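Local coordinates for arabinogalactan endo-1,4-beta-galactosidase (Ignisphaera aggregans, PDB 7OSK), which probably hydrolyses internal beta-1,4-galactosidic linkages of galactans through its glycosyl hydrolase family 53 TIM-barrel domain, one part of a longer protein, at residues 86-91 against 389-394; 93-98 against 115-120; 191-196 against 231-236; 276-281 against 339-344. All coordinates share one frame; numbering follows the deposited sequence.

How the contacts relate
All four contacts belong to one eight-stranded parallel TIM barrel. Contacts 1 and 2 share strand 90-95: 86-91 enters it and 93-98 leaves it. The two meet where Ile91 CG2 packs on Phe120 CE2 at 4.0 Å. Contact 3 lies about 26 Å from contact 1, centre to centre and across the chain's middle; its Glu191 side chain, probably at the catalytic end of the barrel, is about 6 Å from a bound hexane-1,6-diol, a probable crystallisation additive. Contact 4 joins two outer helices and touches contact 3 through Val236 CG1 and Leu276 CD2, 3.7 Å apart. In contact 2 the Arg94 side chain is about 9 Å from that of the calcium ligand Asn370.

Contact 1: 86-91 against 389-394; sequences NGVNWI and KVFRLV
The Schellman turn that ends helix 79-85 and leads into barrel strand 90-95 packs, through Asn86, Gly87 and Val88, on Phe391 and Arg392 of the short helix 390-393 and on Lys389 just before it. Val88 puts CG2 over one face of the Phe391 ring, 4.2 Å from its centroid and 27° off the normal, a CH-pi contact. The two side chains run next to each other in the same direction; with chi1 of -52° the Phe391 ring turns away from Gly87 and toward Ile349 and Tyr351 of strand 346-352. Its opposite face carries CG1 of its own neighbour Val390. At the turn itself, Gly87 CA makes a C-H...O contact of 3.4 Å with Phe391 O. A CB on this residue would run into that oxygen, and at these backbone angles it would also press on Asn86 O. Arg392 lays CB beside Asn86 O at 3.2 Å. Asn86 OD1 lies 3.5 Å from Lys389 CG, while its ND2 is spent on Ile82 O inside helix 79-85. Lys389 O turns inward too, accepting from Arg392 N and Leu393 N. Between the two segments the contact is therefore packing and C-H contacts, its fit depending on the missing side chain at Gly87; a weak hydrogen bond from Arg392 NH1 to Glu85 O adds a polar link beside it.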
loop_
_atom_site.group_PDB
_atom_site.type_symbol
_atom_site.label_atom_id
_atom_site.label_comp_id
_atom_site.label_asym_id
_atom_site.label_seq_id
_atom_site.Cartn_x
_atom_site.Cartn_y
_atom_site.Cartn_z
ATOM N N ASN A 86 4.876 17.929 4.696
ATOM C CA ASN A 86 5.650 17.051 5.566
ATOM C C ASN A 86 6.649 16.194 4.794
ATOM O O ASN A 86 7.444 15.470 5.394
ATOM C CB ASN A 86 4.716 16.153 6.373
ATOM C CG ASN A 86 4.265 16.799 7.670
ATOM O OD1 ASN A 86 4.890 16.617 8.715
ATOM N ND2 ASN A 86 3.181 17.565 7.607
ATOM N N GLY A 87 6.597 16.274 3.468
ATOM C CA GLY A 87 7.575 15.616 2.620
ATOM C C GLY A 87 7.020 14.475 1.790
ATOM O O GLY A 87 7.730 13.918 0.951
ATOM N N VAL A 88 5.761 14.120 2.017
ATOM C CA VAL A 88 5.140 13.038 1.262
ATOM C C VAL A 88 4.857 13.484 -0.169
ATOM O O VAL A 88 4.247 14.529 -0.385
ATOM C CB VAL A 88 3.834 12.561 1.931
ATOM C CG1 VAL A 88 3.139 11.502 1.081
ATOM C CG2 VAL A 88 4.120 12.016 3.323
ATOM N N ASN A 89 5.294 12.683 -1.140
ATOM C CA ASN A 89 5.146 13.028 -2.555
ATOM C C ASN A 89 4.331 12.018 -3.356
ATOM O O ASN A 89 3.977 12.278 -4.506
ATOM C CB ASN A 89 6.522 13.181 -3.203
ATOM C CG ASN A 89 7.426 11.996 -2.938
ATOM O OD1 ASN A 89 6.989 10.978 -2.405
ATOM N ND2 ASN A 89 8.692 12.121 -3.316
ATOM N N TRP A 90 4.045 10.867 -2.750
ATOM C CA TRP A 90 3.267 9.821 -3.409
ATOM C C TRP A 90 2.084 9.377 -2.559
ATOM O O TRP A 90 2.139 9.415 -1.328
ATOM C CB TRP A 90 4.149 8.612 -3.724
ATOM C CG TRP A 90 4.898 8.728 -5.008
ATOM C CD1 TRP A 90 6.003 9.489 -5.247
ATOM C CD2 TRP A 90 4.605 8.049 -6.234
ATOM N NE1 TRP A 90 6.414 9.330 -6.550
ATOM C CE2 TRP A 90 5.572 8.450 -7.176
ATOM C CE3 TRP A 90 3.617 7.141 -6.627
ATOM C CZ2 TRP A 90 5.579 7.976 -8.487
ATOM C CZ3 TRP A 90 3.625 6.671 -7.929
ATOM C CH2 TRP A 90 4.600 7.090 -8.843
ATOM N N ILE A 91 1.021 8.952 -3.237
ATOM C CA ILE A 91 -0.188 8.460 -2.590
ATOM C C ILE A 91 -0.522 7.068 -3.115
ATOM O O ILE A 91 -0.574 6.848 -4.327
ATOM C CB ILE A 91 -1.391 9.403 -2.835
ATOM C CG1 ILE A 91 -1.072 10.828 -2.368
ATOM C CG2 ILE A 91 -2.640 8.879 -2.134
ATOM C CD1 ILE A 91 -0.814 10.958 -0.875
ATOM N N LYS A 389 7.352 14.247 9.757
ATOM C CA LYS A 389 8.395 15.025 9.095
ATOM C C LYS A 389 9.562 14.144 8.659
ATOM O O LYS A 389 10.570 14.642 8.159
ATOM C CB LYS A 389 8.908 16.131 10.020
ATOM C CG LYS A 389 7.852 17.122 10.463
ATOM C CD LYS A 389 8.427 18.109 11.465
ATOM C CE LYS A 389 7.387 19.114 11.924
ATOM N NZ LYS A 389 7.931 20.034 12.962
ATOM N N VAL A 390 9.429 12.838 8.858
ATOM C CA VAL A 390 10.493 11.910 8.502
ATOM C C VAL A 390 10.704 11.899 6.990
ATOM O O VAL A 390 11.815 11.680 6.514
ATOM C CB VAL A 390 10.185 10.478 9.002
ATOM C CG1 VAL A 390 8.972 9.898 8.278
ATOM C CG2 VAL A 390 11.399 9.573 8.834
ATOM N N PHE A 391 9.637 12.153 6.240
ATOM C CA PHE A 391 9.708 12.164 4.780
ATOM C C PHE A 391 10.291 13.472 4.236
ATOM O O PHE A 391 10.343 13.677 3.021
ATOM C CB PHE A 391 8.318 11.938 4.184
ATOM C CG PHE A 391 7.616 10.723 4.722
ATOM C CD1 PHE A 391 7.837 9.475 4.165
ATOM C CD2 PHE A 391 6.729 10.830 5.780
ATOM C CE1 PHE A 391 7.193 8.360 4.654
ATOM C CE2 PHE A 391 6.080 9.713 6.273
ATOM C CZ PHE A 391 6.312 8.477 5.709
ATOM N N ARG A 392 10.716 14.353 5.139
ATOM C CA ARG A 392 11.311 15.634 4.762
ATOM C C ARG A 392 12.666 15.801 5.439
ATOM O O ARG A 392 13.591 16.382 4.871
ATOM C CB ARG A 392 10.378 16.788 5.143
ATOM C CG ARG A 392 10.852 18.171 4.712
ATOM C CD ARG A 392 10.039 19.256 5.400
ATOM N NE ARG A 392 10.316 19.313 6.834
ATOM C CZ ARG A 392 9.585 19.986 7.718
ATOM N NH1 ARG A 392 8.513 20.666 7.330
ATOM N NH2 ARG A 392 9.925 19.976 9.001
ATOM N N LEU A 393 12.776 15.282 6.657
ATOM C CA LEU A 393 13.986 15.436 7.453
ATOM C C LEU A 393 15.067 14.427 7.068
ATOM O O LEU A 393 16.188 14.485 7.576
ATOM C CB LEU A 393 13.649 15.305 8.938
ATOM C CG LEU A 393 12.812 16.439 9.532
ATOM C CD1 LEU A 393 12.393 16.101 10.951
ATOM C CD2 LEU A 393 13.576 17.755 9.501
ATOM N N VAL A 394 14.734 13.503 6.171
ATOM C CA VAL A 394 15.733 12.582 5.634
ATOM C C VAL A 394 16.633 13.311 4.640
ATOM O O VAL A 394 17.678 12.791 4.245
ATOM C CB VAL A 394 15.096 11.347 4.941
ATOM C CG1 VAL A 394 14.650 10.325 5.974
ATOM C CG2 VAL A 394 13.940 11.747 4.025
#

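Contact 2: 93-98 against 115-120; sequences LRVWND and PRMTDF
Arg94 NH2 is gripped by two acceptors, OE2 of Glu58 in a salt bridge and the backbone O of Gly109, while on the other side of the strand Arg94 O faces Met117, whose CG and SD both lie 3.3 Å from it. Bends at chi2 (-64°) and chi3 fold the Met117 chain back over the strand, where SD also meets Leu93 CB at 4.1 Å. Val95, just past Arg94, slides CG2 by Met117 CB at 4.0 Å, the two side chains running in opposite directions. This is the first half of a beta-alpha-beta unit of the barrel, in which helix 114-126 returns outside strand 90-95 before strand 130-135; strand 93-95 and helix 115-120 run nearly antiparallel, at 156°, with axes 8.7 Å apart. One helical turn on, Leu93 CD1 meets the edge of the Phe120 ring in its plane, 4.0 Å from Phe120 CD2, the side chains crossing at about a right angle. Pro60 of helix 59-65 packs on both Met117 and Phe120.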
loop_
_atom_site.group_PDB
_atom_site.type_symbol
_atom_site.label_atom_id
_atom_site.label_comp_id
_atom_site.label_asym_id
_atom_site.label_seq_id
_atom_site.Cartn_x
_atom_site.Cartn_y
_atom_site.Cartn_z
ATOM N N LEU A 93 -3.374 3.995 -3.044
ATOM C CA LEU A 93 -4.782 3.716 -2.776
ATOM C C LEU A 93 -5.166 2.331 -3.271
ATOM O O LEU A 93 -4.876 1.969 -4.411
ATOM C CB LEU A 93 -5.676 4.764 -3.446
ATOM C CG LEU A 93 -5.518 6.218 -2.997
ATOM C CD1 LEU A 93 -6.300 7.133 -3.920
ATOM C CD2 LEU A 93 -5.970 6.393 -1.555
ATOM N N ARG A 94 -5.818 1.556 -2.408
ATOM C CA ARG A 94 -6.368 0.269 -2.811
ATOM C C ARG A 94 -7.754 0.478 -3.403
ATOM O O ARG A 94 -8.438 1.443 -3.067
ATOM C CB ARG A 94 -6.432 -0.701 -1.627
ATOM C CG ARG A 94 -7.277 -0.220 -0.462
ATOM C CD ARG A 94 -7.406 -1.291 0.610
ATOM N NE ARG A 94 -8.089 -0.792 1.802
ATOM C CZ ARG A 94 -7.491 -0.146 2.800
ATOM N NH1 ARG A 94 -6.186 0.092 2.761
ATOM N NH2 ARG A 94 -8.201 0.267 3.840
ATOM N N VAL A 95 -8.159 -0.428 -4.289
ATOM C CA VAL A 95 -9.468 -0.351 -4.928
ATOM C C VAL A 95 -10.142 -1.720 -4.929
ATOM O O VAL A 95 -9.640 -2.673 -5.528
ATOM C CB VAL A 95 -9.363 0.174 -6.384
ATOM C CG1 VAL A 95 -10.722 0.141 -7.074
ATOM C CG2 VAL A 95 -8.796 1.584 -6.405
ATOM N N TRP A 96 -11.281 -1.803 -4.247
ATOM C CA TRP A 96 -12.110 -3.001 -4.255
ATOM C C TRP A 96 -13.209 -2.833 -5.294
ATOM O O TRP A 96 -13.703 -1.725 -5.511
ATOM C CB TRP A 96 -12.708 -3.259 -2.871
ATOM C CG TRP A 96 -11.684 -3.606 -1.826
ATOM C CD1 TRP A 96 -10.591 -4.409 -1.984
ATOM C CD2 TRP A 96 -11.654 -3.153 -0.469
ATOM N NE1 TRP A 96 -9.886 -4.486 -0.808
ATOM C CE2 TRP A 96 -10.519 -3.725 0.138
ATOM C CE3 TRP A 96 -12.477 -2.320 0.293
ATOM C CZ2 TRP A 96 -10.186 -3.490 1.469
ATOM C CZ3 TRP A 96 -12.144 -2.090 1.619
ATOM C CH2 TRP A 96 -11.008 -2.670 2.191
ATOM N N ASN A 97 -13.586 -3.930 -5.943
ATOM C CA ASN A 97 -14.552 -3.875 -7.032
ATOM C C ASN A 97 -15.937 -3.464 -6.549
ATOM O O ASN A 97 -16.538 -2.534 -7.087
ATOM C CB ASN A 97 -14.628 -5.228 -7.740
ATOM C CG ASN A 97 -13.326 -5.604 -8.421
ATOM O OD1 ASN A 97 -12.241 -5.244 -7.963
ATOM N ND2 ASN A 97 -13.427 -6.329 -9.528
ATOM N N ASP A 98 -16.432 -4.161 -5.532
ATOM C CA ASP A 98 -17.753 -3.889 -4.977
ATOM C C ASP A 98 -17.791 -4.228 -3.491
ATOM O O ASP A 98 -18.285 -5.288 -3.107
ATOM C CB ASP A 98 -18.823 -4.686 -5.728
ATOM C CG ASP A 98 -20.222 -4.416 -5.212
ATOM O OD1 ASP A 98 -20.496 -3.271 -4.800
ATOM O OD2 ASP A 98 -21.048 -5.351 -5.218
ATOM N N PRO A 115 -15.250 4.809 -7.464
ATOM C CA PRO A 115 -15.666 6.218 -7.445
ATOM C C PRO A 115 -15.073 7.026 -6.287
ATOM O O PRO A 115 -14.644 8.158 -6.513
ATOM C CB PRO A 115 -17.190 6.131 -7.315
ATOM C CG PRO A 115 -17.540 4.808 -7.877
ATOM C CD PRO A 115 -16.414 3.904 -7.483
ATOM N N ARG A 116 -15.052 6.465 -5.079
ATOM C CA ARG A 116 -14.527 7.183 -3.917
ATOM C C ARG A 116 -13.006 7.297 -3.963
ATOM O O ARG A 116 -12.444 8.318 -3.572
ATOM C CB ARG A 116 -14.954 6.496 -2.615
ATOM C CG ARG A 116 -14.131 6.911 -1.400
ATOM C CD ARG A 116 -14.878 6.727 -0.081
ATOM N NE ARG A 116 -15.711 5.525 -0.054
ATOM C CZ ARG A 116 -17.044 5.515 -0.017
ATOM N NH1 ARG A 116 -17.742 6.646 0.002
ATOM N NH2 ARG A 116 -17.688 4.356 0.005
ATOM N N MET A 117 -12.343 6.250 -4.440
ATOM C CA MET A 117 -10.887 6.244 -4.518
ATOM C C MET A 117 -10.383 7.160 -5.624
ATOM O O MET A 117 -9.338 7.789 -5.487
ATOM C CB MET A 117 -10.372 4.824 -4.746
ATOM C CG MET A 117 -10.527 3.908 -3.545
ATOM S SD MET A 117 -9.551 4.442 -2.125
ATOM C CE MET A 117 -10.775 5.349 -1.179
ATOM N N THR A 118 -11.127 7.231 -6.722
ATOM C CA THR A 118 -10.724 8.043 -7.863
ATOM C C THR A 118 -10.821 9.533 -7.542
ATOM O O THR A 118 -10.018 10.333 -8.026
ATOM C CB THR A 118 -11.583 7.726 -9.106
ATOM O OG1 THR A 118 -11.388 6.357 -9.488
ATOM C CG2 THR A 118 -11.208 8.626 -10.279
ATOM N N ASP A 119 -11.805 9.905 -6.729
ATOM C CA ASP A 119 -12.002 11.304 -6.376
ATOM C C ASP A 119 -10.834 11.825 -5.550
ATOM O O ASP A 119 -10.450 12.986 -5.672
ATOM C CB ASP A 119 -13.307 11.499 -5.603
ATOM C CG ASP A 119 -13.478 12.924 -5.111
ATOM O OD1 ASP A 119 -13.866 13.793 -5.922
ATOM O OD2 ASP A 119 -13.215 13.177 -3.916
ATOM N N PHE A 120 -10.274 10.964 -4.709
ATOM C CA PHE A 120 -9.144 11.352 -3.875
ATOM C C PHE A 120 -7.866 11.399 -4.704
ATOM O O PHE A 120 -7.066 12.327 -4.579
ATOM C CB PHE A 120 -8.979 10.383 -2.704
ATOM C CG PHE A 120 -8.007 10.858 -1.664
ATOM C CD1 PHE A 120 -8.373 11.833 -0.751
ATOM C CD2 PHE A 120 -6.729 10.334 -1.598
ATOM C CE1 PHE A 120 -7.485 12.274 0.206
ATOM C CE2 PHE A 120 -5.837 10.773 -0.641
ATOM C CZ PHE A 120 -6.215 11.743 0.261
#

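Contact 3: 191-196 against 231-236; sequences EINNGF and IHLAGV
Where Glu191 and Leu233 bring their CA atoms to 4.4 Å, Ile192 N donates to His232 O at 3.0 Å, tying the start of the type I turn from Ile192 to Gly195 to strand 231-234. Asn193 then lies along the strand's end like another length of backbone: OD1 accepts from Ala234 N at 2.9 Å and ND2 donates to Ala234 O at 2.8 Å, each donor lying in the plane of the carbonyl it meets. This pair of bonds sets which way the amide is flipped. With an alanine in place of Asn193, Ala234 N and O would probably both lose these mates, leaving the turn held to the strand chiefly by the Ile192 N bond. Glu191 lays CG over the face of the His232 ring, 3.7 Å from its centroid, and the carboxylate stands at 83° to that ring. Ala234 CB lies 3.5 Å from Glu191 OE1. The side chains of Ile192 and Ile231 cross at about a right angle, CD1 of the first 4.0 Å from CG2 of the second. Glu191 OE2 and His232 NE2 both hydrogen-bond to Ser261 OG, and Glu292 OE1 lies close to that same OE2. Two acidic side chains meeting just beyond strand 185-188 and in strand 287-293 are consistent with the active-site pair of related TIM-barrel glycosidases; here Glu191 is probably positioned by the His232 face and the Ser261 hydroxyl.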
loop_
_atom_site.group_PDB
_atom_site.type_symbol
_atom_site.label_atom_id
_atom_site.label_comp_id
_atom_site.label_asym_id
_atom_site.label_seq_id
_atom_site.Cartn_x
_atom_site.Cartn_y
_atom_site.Cartn_z
ATOM N N GLU A 191 -0.336 -8.335 -2.579
ATOM C CA GLU A 191 0.419 -9.418 -1.960
ATOM C C GLU A 191 0.019 -10.760 -2.571
ATOM O O GLU A 191 -0.562 -11.621 -1.907
ATOM C CB GLU A 191 0.203 -9.417 -0.446
ATOM C CG GLU A 191 0.681 -8.141 0.229
ATOM C CD GLU A 191 0.471 -8.147 1.730
ATOM O OE1 GLU A 191 0.033 -9.182 2.271
ATOM O OE2 GLU A 191 0.750 -7.114 2.369
ATOM N N ILE A 192 0.345 -10.921 -3.849
ATOM C CA ILE A 192 -0.090 -12.072 -4.632
ATOM C C ILE A 192 0.897 -13.237 -4.523
ATOM O O ILE A 192 1.158 -13.935 -5.500
ATOM C CB ILE A 192 -0.276 -11.684 -6.117
ATOM C CG1 ILE A 192 0.956 -10.938 -6.635
ATOM C CG2 ILE A 192 -1.500 -10.799 -6.279
ATOM C CD1 ILE A 192 1.200 -11.117 -8.115
ATOM N N ASN A 193 1.440 -13.437 -3.325
ATOM C CA ASN A 193 2.374 -14.530 -3.070
ATOM C C ASN A 193 1.793 -15.877 -3.488
ATOM O O ASN A 193 2.406 -16.620 -4.258
ATOM C CB ASN A 193 2.753 -14.573 -1.585
ATOM C CG ASN A 193 3.412 -13.289 -1.109
ATOM O OD1 ASN A 193 3.006 -12.191 -1.493
ATOM N ND2 ASN A 193 4.436 -13.424 -0.271
ATOM N N ASN A 194 0.603 -16.175 -2.979
ATOM C CA ASN A 194 -0.086 -17.420 -3.287
ATOM C C ASN A 194 -1.072 -17.213 -4.428
ATOM O O ASN A 194 -2.062 -17.935 -4.553
ATOM C CB ASN A 194 -0.802 -17.944 -2.043
ATOM C CG ASN A 194 0.150 -18.191 -0.892
ATOM O OD1 ASN A 194 1.295 -18.590 -1.097
ATOM N ND2 ASN A 194 -0.314 -17.948 0.328
ATOM N N GLY A 195 -0.789 -16.215 -5.259
ATOM C CA GLY A 195 -1.655 -15.872 -6.368
ATOM C C GLY A 195 -2.818 -15.005 -5.927
ATOM O O GLY A 195 -2.844 -14.505 -4.802
ATOM N N PHE A 196 -3.780 -14.829 -6.827
ATOM C CA PHE A 196 -4.987 -14.050 -6.558
ATOM C C PHE A 196 -6.161 -14.688 -7.284
ATOM O O PHE A 196 -5.970 -15.569 -8.119
ATOM C CB PHE A 196 -4.828 -12.575 -6.978
ATOM C CG PHE A 196 -4.736 -12.343 -8.479
ATOM C CD1 PHE A 196 -4.121 -13.259 -9.324
ATOM C CD2 PHE A 196 -5.261 -11.184 -9.038
ATOM C CE1 PHE A 196 -4.040 -13.026 -10.691
ATOM C CE2 PHE A 196 -5.181 -10.949 -10.405
ATOM C CZ PHE A 196 -4.572 -11.868 -11.230
ATOM N N ILE A 231 4.348 -5.706 -9.228
ATOM C CA ILE A 231 4.092 -7.015 -8.645
ATOM C C ILE A 231 4.403 -6.952 -7.154
ATOM O O ILE A 231 5.554 -6.762 -6.756
ATOM C CB ILE A 231 4.936 -8.115 -9.323
ATOM C CG1 ILE A 231 4.521 -8.281 -10.790
ATOM C CG2 ILE A 231 4.805 -9.440 -8.580
ATOM C CD1 ILE A 231 3.075 -8.715 -10.997
ATOM N N HIS A 232 3.365 -7.115 -6.338
ATOM C CA HIS A 232 3.476 -6.936 -4.894
ATOM C C HIS A 232 3.561 -8.274 -4.171
ATOM O O HIS A 232 2.736 -9.162 -4.389
ATOM C CB HIS A 232 2.280 -6.128 -4.380
ATOM C CG HIS A 232 2.359 -5.779 -2.929
ATOM N ND1 HIS A 232 1.266 -5.327 -2.213
ATOM C CD2 HIS A 232 3.389 -5.802 -2.052
ATOM C CE1 HIS A 232 1.621 -5.095 -0.968
ATOM N NE2 HIS A 232 2.908 -5.377 -0.840
ATOM N N LEU A 233 4.573 -8.406 -3.318
ATOM C CA LEU A 233 4.750 -9.600 -2.500
ATOM C C LEU A 233 4.901 -9.225 -1.033
ATOM O O LEU A 233 5.329 -8.118 -0.710
ATOM C CB LEU A 233 5.971 -10.396 -2.965
ATOM C CG LEU A 233 5.890 -11.031 -4.354
ATOM C CD1 LEU A 233 7.181 -11.776 -4.651
ATOM C CD2 LEU A 233 4.696 -11.967 -4.469
ATOM N N ALA A 234 4.549 -10.157 -0.153
ATOM C CA ALA A 234 4.631 -9.939 1.288
ATOM C C ALA A 234 5.742 -10.778 1.919
ATOM O O ALA A 234 5.971 -11.927 1.532
ATOM C CB ALA A 234 3.298 -10.255 1.942
ATOM N N GLY A 235 6.422 -10.191 2.899
ATOM C CA GLY A 235 7.515 -10.856 3.582
ATOM C C GLY A 235 8.857 -10.483 2.988
ATOM O O GLY A 235 8.926 -9.730 2.013
ATOM N N VAL A 236 9.924 -11.006 3.585
ATOM C CA VAL A 236 11.274 -10.772 3.090
ATOM C C VAL A 236 12.038 -12.090 2.952
ATOM O O VAL A 236 13.269 -12.115 2.978
ATOM C CB VAL A 236 12.053 -9.798 4.010
ATOM C CG1 VAL A 236 11.617 -8.360 3.760
ATOM C CG2 VAL A 236 11.863 -10.171 5.472
#

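Contact 4: 276-281 against 339-344; sequences LVRTLV and YEEGKD
A chi1 of 73° sets Arg278 CG between its backbone N and carbonyl carbon, and a bend at chi3 swings the guanidinium across to Glu341, whose own chain folds at chi2 (-71°) to lie alongside it. Arg278 NH1 reaches Glu341 OE1 at 2.6 Å and Arg278 NH2 reaches Glu341 OE2 at 2.7 Å. This is a two-point salt bridge, but not the flat, forked kind: the planes stand 85° apart and both hydrogen bonds are weak, the first with an angle at hydrogen of only 123°. Glu341 OE2 also takes a salt bridge from NE of Arg274, one turn before Arg278 in helix 270-283. A glutamine here would probably leave Arg278 without its charged mate and Arg274 with Glu340 as its remaining one of the two. Beside the ion pair, valine methyls pack on Glu341 CB and on the Gly342 backbone, where helix 324-342 ends. Val277 CG1 sits 3.6 Å from Glu341 CB and 3.4 Å from Gly342 N, and Val281 CG1 rests 3.8 Å from Gly342 O. Helices 270-283 and 324-342 follow successive barrel strands, and they pack here as neighbours in the outer helical layer of a TIM barrel.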
loop_
_atom_site.group_PDB
_atom_site.type_symbol
_atom_site.label_atom_id
_atom_site.label_comp_id
_atom_site.label_asym_id
_atom_site.label_seq_id
_atom_site.Cartn_x
_atom_site.Cartn_y
_atom_site.Cartn_z
ATOM N N LEU A 276 17.217 -9.085 1.357
ATOM C CA LEU A 276 16.265 -9.208 0.261
ATOM C C LEU A 276 16.582 -8.214 -0.847
ATOM O O LEU A 276 16.597 -8.569 -2.024
ATOM C CB LEU A 276 14.832 -8.988 0.751
ATOM C CG LEU A 276 13.768 -9.065 -0.352
ATOM C CD1 LEU A 276 13.698 -10.472 -0.937
ATOM C CD2 LEU A 276 12.416 -8.626 0.163
ATOM N N VAL A 277 16.826 -6.965 -0.464
ATOM C CA VAL A 277 17.045 -5.901 -1.433
ATOM C C VAL A 277 18.248 -6.209 -2.321
ATOM O O VAL A 277 18.135 -6.194 -3.546
ATOM C CB VAL A 277 17.250 -4.536 -0.736
ATOM C CG1 VAL A 277 17.618 -3.455 -1.752
ATOM C CG2 VAL A 277 15.993 -4.132 0.024
ATOM N N ARG A 278 19.392 -6.494 -1.706
ATOM C CA ARG A 278 20.615 -6.744 -2.462
ATOM C C ARG A 278 20.488 -7.987 -3.345
ATOM O O ARG A 278 21.169 -8.109 -4.361
ATOM C CB ARG A 278 21.815 -6.890 -1.521
ATOM C CG ARG A 278 21.850 -8.188 -0.731
ATOM C CD ARG A 278 23.104 -8.279 0.120
ATOM N NE ARG A 278 23.015 -7.467 1.334
ATOM C CZ ARG A 278 23.464 -6.219 1.454
ATOM N NH1 ARG A 278 24.046 -5.600 0.432
ATOM N NH2 ARG A 278 23.330 -5.587 2.612
ATOM N N THR A 279 19.618 -8.909 -2.948
ATOM C CA THR A 279 19.390 -10.125 -3.719
ATOM C C THR A 279 18.562 -9.823 -4.965
ATOM O O THR A 279 18.696 -10.493 -5.988
ATOM C CB THR A 279 18.671 -11.204 -2.878
ATOM O OG1 THR A 279 19.381 -11.410 -1.650
ATOM C CG2 THR A 279 18.582 -12.524 -3.638
ATOM N N LEU A 280 17.706 -8.810 -4.872
ATOM C CA LEU A 280 16.856 -8.414 -5.993
ATOM C C LEU A 280 17.600 -7.545 -7.006
ATOM O O LEU A 280 17.352 -7.639 -8.208
ATOM C CB LEU A 280 15.619 -7.667 -5.485
ATOM C CG LEU A 280 14.347 -8.506 -5.319
ATOM C CD1 LEU A 280 14.592 -9.713 -4.430
ATOM C CD2 LEU A 280 13.211 -7.661 -4.761
ATOM N N VAL A 281 18.506 -6.698 -6.525
ATOM C CA VAL A 281 19.227 -5.788 -7.410
ATOM C C VAL A 281 20.285 -6.525 -8.228
ATOM O O VAL A 281 20.678 -6.062 -9.298
ATOM C CB VAL A 281 19.911 -4.641 -6.626
ATOM C CG1 VAL A 281 18.880 -3.836 -5.851
ATOM C CG2 VAL A 281 20.984 -5.182 -5.699
ATOM N N TYR A 339 17.794 2.416 0.093
ATOM C CA TYR A 339 18.602 3.163 -0.866
ATOM C C TYR A 339 20.059 2.715 -0.857
ATOM O O TYR A 339 20.694 2.634 -1.909
ATOM C CB TYR A 339 18.523 4.665 -0.581
ATOM C CG TYR A 339 19.355 5.496 -1.532
ATOM C CD1 TYR A 339 19.192 5.382 -2.907
ATOM C CD2 TYR A 339 20.304 6.395 -1.058
ATOM C CE1 TYR A 339 19.953 6.136 -3.784
ATOM C CE2 TYR A 339 21.067 7.155 -1.928
ATOM C CZ TYR A 339 20.888 7.021 -3.290
ATOM O OH TYR A 339 21.644 7.771 -4.162
ATOM N N GLU A 340 20.583 2.423 0.328
ATOM C CA GLU A 340 21.982 2.030 0.472
ATOM C C GLU A 340 22.267 0.693 -0.209
ATOM O O GLU A 340 23.397 0.425 -0.618
ATOM C CB GLU A 340 22.361 1.960 1.954
ATOM C CG GLU A 340 22.509 3.330 2.606
ATOM C CD GLU A 340 22.633 3.259 4.113
ATOM O OE1 GLU A 340 22.832 2.146 4.643
ATOM O OE2 GLU A 340 22.531 4.320 4.768
ATOM N N GLU A 341 21.234 -0.135 -0.330
ATOM C CA GLU A 341 21.352 -1.440 -0.972
ATOM C C GLU A 341 20.724 -1.420 -2.361
ATOM O O GLU A 341 21.271 -1.983 -3.310
ATOM C CB GLU A 341 20.683 -2.519 -0.120
ATOM C CG GLU A 341 21.037 -2.467 1.357
ATOM C CD GLU A 341 22.462 -2.894 1.643
ATOM O OE1 GLU A 341 23.216 -3.163 0.683
ATOM O OE2 GLU A 341 22.826 -2.974 2.838
ATOM N N GLY A 342 19.567 -0.776 -2.467
ATOM C CA GLY A 342 18.842 -0.703 -3.721
ATOM C C GLY A 342 19.579 0.100 -4.773
ATOM O O GLY A 342 19.367 -0.099 -5.971
ATOM N N LYS A 343 20.445 1.005 -4.322
ATOM C CA LYS A 343 21.238 1.843 -5.218
ATOM C C LYS A 343 20.321 2.628 -6.166
ATOM O O LYS A 343 19.461 3.386 -5.715
ATOM C CB LYS A 343 22.239 0.983 -6.004
ATOM C CG LYS A 343 23.137 0.099 -5.140
ATOM C CD LYS A 343 24.471 0.754 -4.816
ATOM C CE LYS A 343 24.672 0.903 -3.317
ATOM N NZ LYS A 343 24.576 -0.399 -2.597
ATOM N N ASP A 344 20.502 2.440 -7.473
ATOM C CA ASP A 344 19.714 3.154 -8.476
ATOM C C ASP A 344 18.392 2.449 -8.790
ATOM O O ASP A 344 17.574 2.965 -9.555
ATOM C CB ASP A 344 20.525 3.331 -9.768
ATOM C CG ASP A 344 21.279 2.074 -10.165
ATOM O OD1 ASP A 344 20.682 1.200 -10.831
ATOM O OD2 ASP A 344 22.470 1.960 -9.803
#